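Local coordinates for putative methyl-accepting chemotaxis signal transduction protein (Campylobacter jejuni, PDB 6W3R) that probably senses chemical signals for chemotaxis through an extracellular sensor domain of the Cache clan, which here binds an isoleucine-like amino acid, at residues N77-Y82 and L136-I141. Residues are numbered along the deposited sequence; the frame is centred on the assembly and turned at random.
With I2M (3-methyl-L-alloisoleucine), chain C.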
loop_
_atom_site.group_PDB
_atom_site.type_symbol
_atom_site.label_atom_id
_atom_site.label_comp_id
_atom_site.label_asym_id
_atom_site.label_seq_id
_atom_site.Cartn_x
_atom_site.Cartn_y
_atom_site.Cartn_z
ATOM N N ASN A 77 8.768 -10.990 6.616
ATOM C CA ASN A 77 9.531 -9.843 7.167
ATOM C C ASN A 77 8.621 -8.628 7.327
ATOM O O ASN A 77 8.988 -7.497 7.022
ATOM C CB ASN A 77 10.757 -9.523 6.317
ATOM C CG ASN A 77 11.701 -8.580 7.008
ATOM O OD1 ASN A 77 11.858 -8.619 8.252
ATOM N ND2 ASN A 77 12.362 -7.755 6.222
ATOM N N ALA A 78 7.470 -8.846 7.953
ATOM C CA ALA A 78 6.606 -7.737 8.366
ATOM C C ALA A 78 7.224 -7.006 9.570
ATOM O O ALA A 78 8.063 -7.563 10.288
ATOM C CB ALA A 78 5.207 -8.241 8.700
ATOM N N LEU A 79 6.801 -5.769 9.776
ATOM C CA LEU A 79 7.314 -4.963 10.876
ATOM C C LEU A 79 6.613 -5.363 12.176
ATOM O O LEU A 79 7.252 -5.549 13.192
ATOM C CB LEU A 79 7.108 -3.478 10.563
ATOM C CG LEU A 79 7.952 -2.589 11.453
ATOM C CD1 LEU A 79 9.464 -2.757 11.146
ATOM C CD2 LEU A 79 7.497 -1.144 11.291
ATOM N N ASN A 80 5.289 -5.438 12.143
ATOM C CA ASN A 80 4.458 -5.809 13.305
ATOM C C ASN A 80 3.310 -6.684 12.841
ATOM O O ASN A 80 2.755 -6.404 11.764
ATOM C CB ASN A 80 3.818 -4.606 14.019
ATOM C CG ASN A 80 4.841 -3.611 14.554
ATOM O OD1 ASN A 80 5.672 -3.937 15.404
ATOM N ND2 ASN A 80 4.765 -2.372 14.054
ATOM N N VAL A 81 2.980 -7.713 13.609
ATOM C CA VAL A 81 1.795 -8.532 13.405
ATOM C C VAL A 81 1.148 -8.691 14.787
ATOM O O VAL A 81 1.796 -9.038 15.772
ATOM C CB VAL A 81 2.172 -9.876 12.791
ATOM C CG1 VAL A 81 0.974 -10.770 12.629
ATOM C CG2 VAL A 81 2.857 -9.712 11.463
ATOM N N TYR A 82 -0.161 -8.511 14.868
ATOM C CA TYR A 82 -0.791 -8.316 16.143
ATOM C C TYR A 82 -2.250 -8.646 16.166
ATOM O O TYR A 82 -2.911 -8.616 15.121
ATOM C CB TYR A 82 -0.561 -6.862 16.647
ATOM C CG TYR A 82 -0.831 -5.784 15.629
ATOM C CD1 TYR A 82 0.151 -5.396 14.734
ATOM C CD2 TYR A 82 -2.009 -5.095 15.628
ATOM C CE1 TYR A 82 -0.054 -4.348 13.820
ATOM C CE2 TYR A 82 -2.244 -4.071 14.709
ATOM C CZ TYR A 82 -1.204 -3.625 13.879
ATOM O OH TYR A 82 -1.426 -2.604 12.992
ATOM N N LEU A 136 7.554 1.120 16.386
ATOM C CA LEU A 136 8.885 1.114 15.780
ATOM C C LEU A 136 9.186 2.400 15.008
ATOM O O LEU A 136 10.268 2.532 14.457
ATOM C CB LEU A 136 9.045 -0.117 14.864
ATOM C CG LEU A 136 9.272 -1.435 15.652
ATOM C CD1 LEU A 136 9.175 -2.683 14.788
ATOM C CD2 LEU A 136 10.582 -1.466 16.440
ATOM N N LYS A 137 8.240 3.333 14.945
ATOM C CA LYS A 137 8.484 4.635 14.327
ATOM C C LYS A 137 9.013 4.471 12.914
ATOM O O LYS A 137 9.976 5.143 12.497
ATOM C CB LYS A 137 9.431 5.480 15.177
ATOM C CG LYS A 137 8.865 5.784 16.570
ATOM C CD LYS A 137 7.643 6.688 16.475
ATOM C CE LYS A 137 7.141 7.219 17.807
ATOM N NZ LYS A 137 6.022 8.177 17.565
ATOM N N GLN A 138 8.280 3.662 12.153
ATOM C CA GLN A 138 8.472 3.574 10.708
ATOM C C GLN A 138 7.148 3.821 10.034
ATOM O O GLN A 138 6.095 3.518 10.607
ATOM C CB GLN A 138 9.067 2.224 10.334
ATOM C CG GLN A 138 10.507 2.061 10.774
ATOM C CD GLN A 138 11.085 0.746 10.321
ATOM O OE1 GLN A 138 10.858 0.325 9.166
ATOM N NE2 GLN A 138 11.826 0.073 11.217
ATOM N N TYR A 139 7.195 4.328 8.813
ATOM C CA TYR A 139 5.968 4.501 8.040
ATOM C C TYR A 139 5.504 3.161 7.476
ATOM O O TYR A 139 6.345 2.368 6.991
ATOM C CB TYR A 139 6.136 5.511 6.908
ATOM C CG TYR A 139 6.270 6.896 7.481
ATOM C CD1 TYR A 139 5.148 7.678 7.724
ATOM C CD2 TYR A 139 7.529 7.426 7.790
ATOM C CE1 TYR A 139 5.256 8.900 8.365
ATOM C CE2 TYR A 139 7.649 8.666 8.396
ATOM C CZ TYR A 139 6.509 9.400 8.661
ATOM O OH TYR A 139 6.655 10.594 9.317
ATOM N N VAL A 140 4.255 2.827 7.820
ATOM C CA VAL A 140 3.677 1.534 7.453
ATOM C C VAL A 140 2.359 1.674 6.742
ATOM O O VAL A 140 1.642 2.673 6.886
ATOM C CB VAL A 140 3.489 0.642 8.701
ATOM C CG1 VAL A 140 4.831 0.389 9.381
ATOM C CG2 VAL A 140 2.454 1.206 9.634
ATOM N N ILE A 141 2.048 0.617 5.993
ATOM C CA ILE A 141 0.684 0.353 5.532
ATOM C C ILE A 141 0.199 -0.821 6.379
ATOM O O ILE A 141 0.926 -1.837 6.525
ATOM C CB ILE A 141 0.719 -0.040 4.048
ATOM C CG1 ILE A 141 1.214 1.169 3.253
ATOM C CG2 ILE A 141 -0.678 -0.454 3.570
ATOM C CD1 ILE A 141 1.625 0.820 1.824
HETATM N N I2M C . 1.159 0.271 14.006
HETATM C CA I2M C . 0.031 0.144 14.953
HETATM C CB I2M C . 0.339 -0.582 16.272
HETATM C CG3 I2M C . 1.307 -1.711 15.907
HETATM C CG2 I2M C . 0.965 0.330 17.336
HETATM C CG1 I2M C . -1.013 -1.127 16.836
HETATM C CD1 I2M C . -0.905 -2.114 18.012
HETATM C C I2M C . -0.427 1.558 15.339
HETATM O O I2M C . 0.400 2.485 15.184
HETATM O OXT I2M C . -1.613 1.747 15.739
#
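Leu79 reaches across to touch Leu136, Gln138 and Val140. Its CG is anti to the backbone N (chi1 -164°), which carries both methyls across to 136-141. CD2 of Leu79 packs against CG1 of Val140 at 3.6 Å, with the two side chains nearly at right angles. Leu79 and Val140 are the buried, tightly packed part of the contact.

Leu136 and Gln138 form the partly exposed side. CG of Leu79 still lies 3.6 Å from CD1 of Leu136, and these two side chains run past each other in opposite directions. The extended chain of Gln138 runs at a slant to Leu79. Toward Leu79 the Gln138 amide meets carbon: NE2 of Gln138 is 3.7 Å from CD1 of Leu79. CD1 of Leu136 also reaches 3.8 Å from OD1 of Asn80. That buried oxygen has no polar partner in the model. ND2 of Asn80 is hydrogen-bonded to Asp160 and weakly to Asp133.

The segments run into strands 80-84 and 139-149 of one antiparallel sheet, and strand 152-162 lies between these two strands. Leu79 and Asn80 form a classic beta bulge opposite Asp160. On the Asn80 and Tyr82 side sits the bound 3-methyl-L-alloisoleucine. Its CG3 lies over one face of the Tyr82 ring, 3.6 Å from CE1 of Tyr82 and nearer the edge of the ring than its centre. The Tyr82 hydroxyl is hydrogen-bonded to Asp160. Across the segments the contact is van der Waals packing. The sheet's backbone bonds, through strand 152-162, link the two strands, while Asp160, which holds Asn80 and Tyr82, also binds the ligand.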